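Local structure of dihydrodipicolinate synthase (Agrobacterium tumefaciens, 3B4U) at residues Pro72-Asp82 with Gly98-Tyr109; Asp115-Phe126 with Ser150-Phe161. The protein probably catalyses, as a TIM-barrel lyase of the dihydrodipicolinate synthase family, the condensation of pyruvate with an aspartate-derived aldehyde on the route to lysine. All blocks are in the same frame, centred on the assembly; numbering follows the deposited sequence. Where two conformers were deposited one is given.

Interaction 1. Residues Pro72-Asp82 with Gly98-Tyr109; sequences PSRIVTGVLVD and GARNILLAPPSY. With MG (magnesium ion), chain C.
The side chain of V79 reaches both I102 and L104 on the neighbouring strand, and this trio is the tightly packed centre of a parallel strand pair. The two V79 methyls divide the work: CG1, anti to the backbone N (chi1 174°), meets L104 CD1, while V79 CG2 reaches I102 CG2 at 3.6 Å. On the same face, I102 CD1 presses against T77 OG1 at 3.3 Å; this buried hydroxyl has no hydrogen-bonding partner. V76 and L103 occupy the other face, V76 CG1 resting near L103 CB. Between the faces runs the parallel ladder, in which one strand's residue bonds to two residues of its neighbour. L103 N donates to T77 O and L103 O accepts from V79 N at 2.8 Å; A105 N continues the ladder to V79 O.

Toward the two ends weak bonds and waters take a larger share of the contact. At the amino-terminal end, R100 N bonds to I75 O, but its bond to P72 O is weak, and water 1 joins S73 O to R100 NE through weak bonds. Past V79 and L104 the ladder gives way to water-mediated links: water 3 links V81 O with A105 O, and water 4 joins V81 O to P106 O. There D82 uses both carboxylate oxygens. OD1 accepts from S108 N at 2.8 Å, from above the carboxylate plane, and OD2 binds the magnesium ion at 2.1 Å. Waters 2, 5 and 6 also coordinate the metal, and D82 of the second subunit shares it, placing the ion at the dimer interface.

With helix 84-96 as the connection, the pair forms a beta-alpha-beta unit of the TIM barrel. Strand 40-43 flanks 75-79, strand 136-140 flanks 101-104, and helices 84-96 and 115-129 pack against the T77, I102 and L104 side chains.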
loop_
_atom_site.group_PDB
_atom_site.type_symbol
_atom_site.label_atom_id
_atom_site.label_comp_id
_atom_site.label_asym_id
_atom_site.label_seq_id
_atom_site.Cartn_x
_atom_site.Cartn_y
_atom_site.Cartn_z
ATOM N N PRO B 72 17.261 20.861 -6.543
ATOM C CA PRO B 72 16.769 19.844 -5.619
ATOM C C PRO B 72 16.074 20.432 -4.387
ATOM O O PRO B 72 15.118 19.842 -3.889
ATOM C CB PRO B 72 18.047 19.081 -5.247
ATOM C CG PRO B 72 18.916 19.156 -6.438
ATOM C CD PRO B 72 18.633 20.571 -7.000
ATOM N N SER B 73 16.529 21.587 -3.908
ATOM C CA SER B 73 15.889 22.239 -2.786
ATOM C C SER B 73 14.494 22.764 -3.055
ATOM O O SER B 73 13.817 23.208 -2.125
ATOM C CB SER B 73 16.776 23.350 -2.260
ATOM O OG SER B 73 16.964 24.354 -3.233
ATOM N N ARG B 74 14.059 22.714 -4.310
ATOM C CA ARG B 74 12.685 23.015 -4.674
ATOM C C ARG B 74 11.876 21.762 -4.999
ATOM O O ARG B 74 10.778 21.882 -5.523
ATOM C CB ARG B 74 12.646 24.009 -5.829
ATOM C CG ARG B 74 13.152 25.393 -5.390
ATOM C CD ARG B 74 12.959 26.419 -6.439
ATOM N NE ARG B 74 13.491 27.698 -6.004
ATOM C CZ ARG B 74 14.522 28.356 -6.556
ATOM N NH1 ARG B 74 15.219 27.904 -7.620
ATOM N NH2 ARG B 74 14.843 29.517 -6.025
ATOM N N ILE B 75 12.381 20.588 -4.610
ATOM C CA ILE B 75 11.704 19.321 -4.856
ATOM C C ILE B 75 11.480 18.611 -3.538
ATOM O O ILE B 75 12.387 18.440 -2.728
ATOM C CB ILE B 75 12.536 18.414 -5.779
ATOM C CG1 ILE B 75 12.762 19.091 -7.121
ATOM C CG2 ILE B 75 11.853 17.055 -5.973
ATOM C CD1 ILE B 75 13.724 18.350 -8.044
ATOM N N VAL B 76 10.240 18.193 -3.313
ATOM C CA VAL B 76 9.839 17.300 -2.222
ATOM C C VAL B 76 9.446 15.983 -2.874
ATOM O O VAL B 76 8.806 15.996 -3.925
ATOM C CB VAL B 76 8.649 17.902 -1.445
ATOM C CG1 VAL B 76 8.117 16.964 -0.372
ATOM C CG2 VAL B 76 9.037 19.265 -0.851
ATOM N N THR B 77 9.823 14.838 -2.300
ATOM C CA THR B 77 9.409 13.555 -2.846
ATOM C C THR B 77 8.495 12.817 -1.898
ATOM O O THR B 77 8.861 12.561 -0.737
ATOM C CB THR B 77 10.611 12.676 -3.200
ATOM O OG1 THR B 77 11.398 12.438 -2.042
ATOM C CG2 THR B 77 11.481 13.329 -4.236
ATOM N N GLY B 78 7.340 12.392 -2.386
ATOM C CA GLY B 78 6.468 11.497 -1.642
ATOM C C GLY B 78 7.010 10.092 -1.604
ATOM O O GLY B 78 7.546 9.601 -2.593
ATOM N N VAL B 79 6.876 9.461 -0.452
ATOM C CA VAL B 79 7.255 8.064 -0.212
ATOM C C VAL B 79 6.042 7.431 0.443
ATOM O O VAL B 79 5.625 7.833 1.511
ATOM C CB VAL B 79 8.527 7.961 0.665
ATOM C CG1 VAL B 79 8.818 6.510 1.010
ATOM C CG2 VAL B 79 9.739 8.555 -0.097
ATOM N N LEU B 80 5.462 6.464 -0.257
ATOM C CA LEU B 80 4.127 5.917 -0.018
ATOM C C LEU B 80 4.151 4.416 0.015
ATOM O O LEU B 80 3.290 3.761 -0.531
ATOM C CB LEU B 80 3.156 6.405 -1.096
ATOM C CG LEU B 80 3.077 7.910 -1.373
ATOM C CD1 LEU B 80 2.077 8.197 -2.506
ATOM C CD2 LEU B 80 2.688 8.711 -0.113
ATOM N N VAL B 81 5.165 3.835 0.630
ATOM C CA VAL B 81 5.398 2.375 0.625
ATOM C C VAL B 81 5.193 1.762 2.002
ATOM O O VAL B 81 4.905 2.448 3.009
ATOM C CB VAL B 81 6.776 2.034 0.054
ATOM C CG1 VAL B 81 6.840 2.490 -1.402
ATOM C CG2 VAL B 81 7.866 2.660 0.899
ATOM N N ASP B 82 5.282 0.443 2.056
ATOM C CA ASP B 82 4.845 -0.270 3.256
ATOM C C ASP B 82 5.961 -0.947 4.023
ATOM O O ASP B 82 5.738 -1.399 5.143
ATOM C CB ASP B 82 3.746 -1.260 2.902
ATOM C CG ASP B 82 2.656 -0.583 2.099
ATOM O OD1 ASP B 82 2.258 0.535 2.518
ATOM O OD2 ASP B 82 2.242 -1.130 1.061
ATOM N N GLY B 98 19.567 15.894 -2.668
ATOM C CA GLY B 98 19.369 17.262 -2.220
ATOM C C GLY B 98 17.908 17.699 -2.087
ATOM O O GLY B 98 17.657 18.879 -1.929
ATOM N N ALA B 99 16.953 16.772 -2.093
ATOM C CA ALA B 99 15.552 17.141 -1.977
ATOM C C ALA B 99 15.323 17.949 -0.739
ATOM O O ALA B 99 15.938 17.728 0.307
ATOM C CB ALA B 99 14.676 15.896 -1.968
ATOM N N ARG B 100 14.391 18.893 -0.827
ATOM C CA ARG B 100 14.042 19.734 0.312
ATOM C C ARG B 100 13.506 18.913 1.476
ATOM O O ARG B 100 13.822 19.169 2.643
ATOM C CB ARG B 100 12.963 20.753 -0.111
ATOM C CG ARG B 100 12.848 21.873 0.876
ATOM C CD ARG B 100 11.556 22.645 0.807
ATOM N NE ARG B 100 11.567 23.830 1.697
ATOM C CZ ARG B 100 11.419 23.837 3.023
ATOM N NH1 ARG B 100 11.202 22.754 3.725
ATOM N NH2 ARG B 100 11.481 24.993 3.675
ATOM N N ASN B 101 12.651 17.947 1.145
ATOM C CA ASN B 101 11.961 17.154 2.141
ATOM C C ASN B 101 11.550 15.837 1.525
ATOM O O ASN B 101 11.436 15.702 0.293
ATOM C CB ASN B 101 10.623 17.826 2.617
ATOM C CG ASN B 101 10.809 19.072 3.416
ATOM O OD1 ASN B 101 11.062 19.017 4.652
ATOM N ND2 ASN B 101 10.672 20.183 2.773
ATOM N N ILE B 102 11.275 14.877 2.405
ATOM C CA ILE B 102 10.486 13.706 2.088
ATOM C C ILE B 102 9.084 13.900 2.662
ATOM O O ILE B 102 8.947 14.322 3.796
ATOM C CB ILE B 102 11.104 12.446 2.742
ATOM C CG1 ILE B 102 12.595 12.292 2.390
ATOM C CG2 ILE B 102 10.307 11.184 2.338
ATOM C CD1 ILE B 102 12.894 12.246 0.907
ATOM N N LEU B 103 8.052 13.562 1.889
ATOM C CA LEU B 103 6.686 13.460 2.389
ATOM C C LEU B 103 6.443 11.991 2.604
ATOM O O LEU B 103 6.240 11.248 1.642
ATOM C CB LEU B 103 5.715 14.068 1.391
ATOM C CG LEU B 103 4.244 13.924 1.787
ATOM C CD1 LEU B 103 3.936 14.688 3.079
ATOM C CD2 LEU B 103 3.330 14.394 0.649
ATOM N N LEU B 104 6.528 11.556 3.853
ATOM C CA LEU B 104 6.537 10.145 4.191
ATOM C C LEU B 104 5.222 9.698 4.789
ATOM O O LEU B 104 4.849 10.076 5.898
ATOM C CB LEU B 104 7.676 9.860 5.169
ATOM C CG LEU B 104 7.879 8.406 5.574
ATOM C CD1 LEU B 104 8.230 7.501 4.395
ATOM C CD2 LEU B 104 8.940 8.309 6.671
ATOM N N ALA B 105 4.529 8.841 4.053
ATOM C CA ALA B 105 3.330 8.219 4.565
ATOM C C ALA B 105 3.694 7.080 5.506
ATOM O O ALA B 105 4.701 6.418 5.317
ATOM C CB ALA B 105 2.450 7.684 3.427
ATOM N N PRO B 106 2.842 6.813 6.501
ATOM C CA PRO B 106 2.965 5.544 7.224
ATOM C C PRO B 106 2.643 4.390 6.260
ATOM O O PRO B 106 2.015 4.600 5.233
ATOM C CB PRO B 106 1.895 5.648 8.307
ATOM C CG PRO B 106 0.832 6.473 7.639
ATOM C CD PRO B 106 1.584 7.516 6.844
ATOM N N PRO B 107 3.063 3.183 6.614
ATOM C CA PRO B 107 2.713 2.026 5.826
ATOM C C PRO B 107 1.186 1.834 5.807
ATOM O O PRO B 107 0.509 2.134 6.792
ATOM C CB PRO B 107 3.452 0.908 6.558
ATOM C CG PRO B 107 3.516 1.371 8.000
ATOM C CD PRO B 107 3.749 2.822 7.865
ATOM N N SER B 108 0.652 1.327 4.695
ATOM C CA SER B 108 -0.773 1.403 4.396
ATOM C C SER B 108 -1.363 0.090 3.899
ATOM O O SER B 108 -2.401 0.094 3.224
ATOM C CB SER B 108 -1.028 2.557 3.402
ATOM O OG SER B 108 -0.418 2.364 2.139
ATOM N N TYR B 109 -0.728 -1.024 4.230
ATOM C CA TYR B 109 -1.291 -2.339 3.919
ATOM C C TYR B 109 -2.048 -2.889 5.131
ATOM O O TYR B 109 -3.276 -3.015 5.111
ATOM C CB TYR B 109 -0.184 -3.272 3.410
ATOM C CG TYR B 109 -0.700 -4.606 2.913
ATOM C CD1 TYR B 109 -1.150 -4.796 1.605
ATOM C CD2 TYR B 109 -0.779 -5.696 3.758
ATOM C CE1 TYR B 109 -1.606 -6.035 1.182
ATOM C CE2 TYR B 109 -1.254 -6.932 3.330
ATOM C CZ TYR B 109 -1.666 -7.089 2.062
ATOM O OH TYR B 109 -2.139 -8.323 1.612
HETATM MG MG MG C . 1.308 -0.241 -0.618
HETATM O O HOH W 1 11.502 25.472 -1.006
HETATM O O HOH W 2 1.702 1.614 0.152
HETATM O O HOH W 3 6.059 5.033 3.176
HETATM O O HOH W 4 2.053 3.880 2.608
HETATM O O HOH W 5 -0.572 -0.032 0.253
HETATM O O HOH W 6 3.199 -0.428 -1.480
#

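Interaction 2. Residues Asp115-Phe126 with Ser150-Phe161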
loop_
_atom_site.group_PDB
_atom_site.type_symbol
_atom_site.label_atom_id
_atom_site.label_comp_id
_atom_site.label_asym_id
_atom_site.label_seq_id
_atom_site.Cartn_x
_atom_site.Cartn_y
_atom_site.Cartn_z
ATOM N N ASP B 115 -0.327 3.254 17.582
ATOM C CA ASP B 115 0.683 4.297 17.659
ATOM C C ASP B 115 2.054 3.701 17.969
ATOM O O ASP B 115 3.052 4.140 17.411
ATOM C CB ASP B 115 0.349 5.335 18.730
ATOM C CG ASP B 115 -0.727 6.295 18.318
ATOM O OD1 ASP B 115 -1.476 6.014 17.361
ATOM O OD2 ASP B 115 -0.821 7.356 18.972
ATOM N N ASP B 116 2.123 2.717 18.873
ATOM C CA ASP B 116 3.397 2.113 19.187
ATOM C C ASP B 116 4.021 1.459 17.943
ATOM O O ASP B 116 5.205 1.582 17.694
ATOM C CB ASP B 116 3.243 1.098 20.311
ATOM C CG ASP B 116 2.995 1.716 21.665
ATOM O OD1 ASP B 116 3.158 2.943 21.835
ATOM O OD2 ASP B 116 2.670 0.954 22.590
ATOM N N GLY B 117 3.214 0.730 17.185
ATOM C CA GLY B 117 3.673 0.120 15.961
ATOM C C GLY B 117 4.185 1.138 14.957
ATOM O O GLY B 117 5.216 0.956 14.320
ATOM N N LEU B 118 3.460 2.234 14.836
ATOM C CA LEU B 118 3.881 3.311 13.928
ATOM C C LEU B 118 5.174 3.989 14.401
ATOM O O LEU B 118 6.056 4.252 13.596
ATOM C CB LEU B 118 2.768 4.332 13.790
ATOM C CG LEU B 118 1.549 3.830 13.030
ATOM C CD1 LEU B 118 0.430 4.824 13.168
ATOM C CD2 LEU B 118 1.870 3.575 11.524
ATOM N N PHE B 119 5.302 4.254 15.709
ATOM C CA PHE B 119 6.530 4.847 16.213
ATOM C C PHE B 119 7.719 3.960 15.851
ATOM O O PHE B 119 8.740 4.425 15.381
ATOM C CB PHE B 119 6.471 5.049 17.746
ATOM C CG PHE B 119 7.727 5.642 18.288
ATOM C CD1 PHE B 119 7.950 6.998 18.219
ATOM C CD2 PHE B 119 8.736 4.822 18.761
ATOM C CE1 PHE B 119 9.139 7.536 18.649
ATOM C CE2 PHE B 119 9.936 5.349 19.173
ATOM C CZ PHE B 119 10.138 6.703 19.103
ATOM N N ALA B 120 7.571 2.659 16.101
ATOM C CA ALA B 120 8.623 1.718 15.798
ATOM C C ALA B 120 8.945 1.685 14.316
ATOM O O ALA B 120 10.100 1.549 13.930
ATOM C CB ALA B 120 8.234 0.328 16.300
ATOM N N TRP B 121 7.933 1.806 13.462
ATOM C CA TRP B 121 8.164 1.769 12.020
ATOM C C TRP B 121 8.967 3.005 11.581
ATOM O O TRP B 121 9.974 2.890 10.893
ATOM C CB TRP B 121 6.835 1.752 11.261
ATOM C CG TRP B 121 6.992 1.528 9.790
ATOM C CD1 TRP B 121 7.067 0.325 9.171
ATOM C CD2 TRP B 121 7.061 2.519 8.768
ATOM N NE1 TRP B 121 7.175 0.509 7.819
ATOM C CE2 TRP B 121 7.190 1.844 7.544
ATOM C CE3 TRP B 121 7.019 3.905 8.761
ATOM C CZ2 TRP B 121 7.225 2.513 6.315
ATOM C CZ3 TRP B 121 7.059 4.577 7.548
ATOM C CH2 TRP B 121 7.165 3.867 6.341
ATOM N N PHE B 122 8.502 4.196 11.978
ATOM C CA PHE B 122 9.227 5.399 11.621
ATOM C C PHE B 122 10.654 5.362 12.169
ATOM O O PHE B 122 11.596 5.708 11.477
ATOM C CB PHE B 122 8.484 6.646 12.111
ATOM C CG PHE B 122 7.287 7.042 11.290
ATOM C CD1 PHE B 122 7.439 7.549 10.007
ATOM C CD2 PHE B 122 6.014 6.891 11.794
ATOM C CE1 PHE B 122 6.347 7.908 9.244
ATOM C CE2 PHE B 122 4.922 7.256 11.040
ATOM C CZ PHE B 122 5.088 7.768 9.778
ATOM N N SER B 123 10.802 4.951 13.422
ATOM C CA SER B 123 12.144 4.849 13.989
ATOM C C SER B 123 13.053 3.943 13.174
ATOM O O SER B 123 14.209 4.272 12.919
ATOM C CB SER B 123 12.077 4.314 15.410
ATOM O OG SER B 123 13.387 4.249 15.957
ATOM N N ALA B 124 12.532 2.796 12.744
ATOM C CA ALA B 124 13.330 1.860 11.949
ATOM C C ALA B 124 13.689 2.440 10.588
ATOM O O ALA B 124 14.803 2.257 10.109
ATOM C CB ALA B 124 12.586 0.548 11.792
ATOM N N VAL B 125 12.761 3.165 9.976
ATOM C CA VAL B 125 13.055 3.838 8.703
ATOM C C VAL B 125 14.181 4.855 8.898
ATOM O O VAL B 125 15.132 4.866 8.121
ATOM C CB VAL B 125 11.790 4.521 8.122
ATOM C CG1 VAL B 125 12.139 5.401 6.916
ATOM C CG2 VAL B 125 10.779 3.458 7.718
ATOM N N PHE B 126 14.099 5.667 9.927
ATOM C CA PHE B 126 15.102 6.699 10.164
ATOM C C PHE B 126 16.471 6.083 10.445
ATOM O O PHE B 126 17.482 6.571 9.922
ATOM C CB PHE B 126 14.674 7.633 11.293
ATOM C CG PHE B 126 13.351 8.317 11.071
ATOM C CD1 PHE B 126 12.804 8.510 9.792
ATOM C CD2 PHE B 126 12.618 8.726 12.154
ATOM C CE1 PHE B 126 11.569 9.077 9.629
ATOM C CE2 PHE B 126 11.387 9.303 12.002
ATOM C CZ PHE B 126 10.872 9.488 10.724
ATOM N N SER B 150 -1.607 10.370 15.162
ATOM C CA SER B 150 -2.150 11.126 16.271
ATOM C C SER B 150 -1.226 12.257 16.692
ATOM O O SER B 150 -0.021 12.227 16.449
ATOM C CB SER B 150 -2.411 10.210 17.461
ATOM O OG SER B 150 -1.181 9.811 18.035
ATOM N N VAL B 151 -1.800 13.257 17.353
ATOM C CA VAL B 151 -0.998 14.323 17.935
ATOM C C VAL B 151 0.061 13.752 18.866
ATOM O O VAL B 151 1.219 14.174 18.855
ATOM C CB VAL B 151 -1.896 15.360 18.654
ATOM C CG1 VAL B 151 -1.051 16.401 19.370
ATOM C CG2 VAL B 151 -2.869 16.016 17.645
ATOM N N GLU B 152 -0.319 12.746 19.643
ATOM C CA GLU B 152 0.583 12.107 20.583
ATOM C C GLU B 152 1.758 11.436 19.842
ATOM O O GLU B 152 2.917 11.550 20.248
ATOM C CB GLU B 152 -0.212 11.105 21.420
ATOM C CG GLU B 152 -1.209 11.761 22.385
ATOM C CD GLU B 152 -2.585 12.239 21.805
ATOM O OE1 GLU B 152 -3.020 12.042 20.626
ATOM O OE2 GLU B 152 -3.303 12.845 22.622
ATOM N N LEU B 153 1.458 10.732 18.751
ATOM C CA LEU B 153 2.506 10.109 17.947
ATOM C C LEU B 153 3.439 11.152 17.377
ATOM O O LEU B 153 4.648 10.984 17.407
ATOM C CB LEU B 153 1.877 9.269 16.832
ATOM C CG LEU B 153 2.928 8.645 15.905
ATOM C CD1 LEU B 153 3.877 7.670 16.622
ATOM C CD2 LEU B 153 2.229 7.949 14.749
ATOM N N VAL B 154 2.879 12.231 16.823
ATOM C CA VAL B 154 3.718 13.321 16.286
ATOM C C VAL B 154 4.660 13.821 17.389
ATOM O O VAL B 154 5.833 14.004 17.140
ATOM C CB VAL B 154 2.879 14.439 15.703
ATOM C CG1 VAL B 154 3.740 15.627 15.372
ATOM C CG2 VAL B 154 2.116 13.961 14.455
ATOM N N GLY B 155 4.156 13.971 18.618
ATOM C CA GLY B 155 5.003 14.420 19.736
ATOM C C GLY B 155 6.119 13.435 20.027
ATOM O O GLY B 155 7.232 13.844 20.281
ATOM N N ARG B 156 5.830 12.135 20.021
ATOM C CA ARG B 156 6.842 11.117 20.236
ATOM C C ARG B 156 7.907 11.172 19.164
ATOM O O ARG B 156 9.081 11.023 19.411
ATOM C CB ARG B 156 6.238 9.718 20.368
ATOM C CG ARG B 156 5.359 9.561 21.601
ATOM C CD ARG B 156 4.483 8.334 21.534
ATOM N NE ARG B 156 5.277 7.114 21.611
ATOM C CZ ARG B 156 4.768 5.891 21.488
ATOM N NH1 ARG B 156 3.501 5.713 21.144
ATOM N NH2 ARG B 156 5.529 4.831 21.657
ATOM N N LEU B 157 7.488 11.350 17.908
ATOM C CA LEU B 157 8.426 11.432 16.802
ATOM C C LEU B 157 9.300 12.681 16.901
ATOM O O LEU B 157 10.504 12.614 16.678
ATOM C CB LEU B 157 7.673 11.400 15.471
ATOM C CG LEU B 157 6.981 10.073 15.153
ATOM C CD1 LEU B 157 6.057 10.257 13.913
ATOM C CD2 LEU B 157 7.957 8.970 14.952
ATOM N N LYS B 158 8.681 13.816 17.186
ATOM C CA LYS B 158 9.431 15.069 17.316
ATOM C C LYS B 158 10.457 14.981 18.433
ATOM O O LYS B 158 11.579 15.432 18.282
ATOM C CB LYS B 158 8.456 16.200 17.581
ATOM C CG LYS B 158 9.072 17.562 17.621
ATOM C CD LYS B 158 8.043 18.643 17.888
ATOM C CE LYS B 158 7.814 18.915 19.378
ATOM N NZ LYS B 158 6.727 19.926 19.546
ATOM N N ALA B 159 10.065 14.410 19.568
ATOM C CA ALA B 159 10.963 14.296 20.729
ATOM C C ALA B 159 12.142 13.403 20.426
ATOM O O ALA B 159 13.263 13.712 20.814
ATOM C CB ALA B 159 10.185 13.781 21.940
ATOM N N ALA B 160 11.893 12.266 19.758
ATOM C CA ALA B 160 12.955 11.308 19.508
ATOM C C ALA B 160 13.838 11.703 18.341
ATOM O O ALA B 160 14.993 11.289 18.269
ATOM C CB ALA B 160 12.374 9.936 19.289
ATOM N N PHE B 161 13.290 12.462 17.387
ATOM C CA PHE B 161 13.944 12.677 16.110
ATOM C C PHE B 161 14.023 14.128 15.708
ATOM O O PHE B 161 13.632 14.513 14.607
ATOM C CB PHE B 161 13.240 11.829 15.029
ATOM C CG PHE B 161 13.198 10.371 15.375
ATOM C CD1 PHE B 161 14.379 9.647 15.477
ATOM C CD2 PHE B 161 12.006 9.713 15.627
ATOM C CE1 PHE B 161 14.374 8.325 15.848
ATOM C CE2 PHE B 161 11.992 8.359 15.989
ATOM C CZ PHE B 161 13.180 7.684 16.114
HETATM O O HOH W 7 -0.996 7.528 15.223
HETATM O O HOH W 8 1.340 7.674 20.801
#
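F119 is the knob of this helix pair, seated in a hole formed by L153, R156, L157 and A160. Its CG is anti to the backbone N (chi1 179°), which lays its ring among these four residues. A160 CB and R156 O meet the ring at its edge, the latter 3.6 Å from F119 CE1. The R156 guanidinium lies nearly parallel to the ring, but F119 CB, rather than the ring, sits over its face.

Beyond this knob an aromatic cluster forms. F126 turns its edge into the face of F161 in a T-shaped stack, centroids 5.0 Å apart and planes at 77°, while A160 CB touches the opposite face of F161. S123 OG comes to the edge of that ring, 3.4 Å from F161 CZ. F119 and F161 are near parallel but slid so far apart that they scarcely overlap.

Polar groups close the other end. A bend at chi3 brings the R156 guanidinium to D116, where NH1 and NH2 both grip OD1; the NH1 bond is 2.9 Å, and the carboxylate stands almost perpendicular to the guanidinium plane. S150 OG is used twice: it accepts from L153 N as the N-cap of helix 151-160 and donates to D115 OD2 at 2.7 Å. Water 8 ties D115 OD2 to R156 NH1, joining the two polar clusters.

The axes of segments 115-126 and 151-160 cross at -31° and come within 10.2 Å. Beneath them F126 and L157 pack on V165 of strand 165-170; helix 84-96 flanks 115-129 through W121 and V125, and helix 175-185 flanks 151-160 through V151 and V154.

Overall arrangement
Interactions 1 and 2 show how a TIM barrel is built in layers: the first joins adjacent strands of the inner sheet, the second adjacent helices of the outer shell. Their centres are 16 Å apart, and they come in series along the chain, strand 101-104 leading on to helix 115-129. That helix bridges the two. L104 CD2 packs on F122 CE1 at 3.7 Å, and W121 lies against P107 and A105 as well as the backbone of D82. Through W121, helix 115-129 thus packs against the loops that follow the two strands, near the magnesium ion. Both contacts touch the second subunit, but the shared metal belongs to interaction 1, whereas 150-161 packs on 115-126 further out.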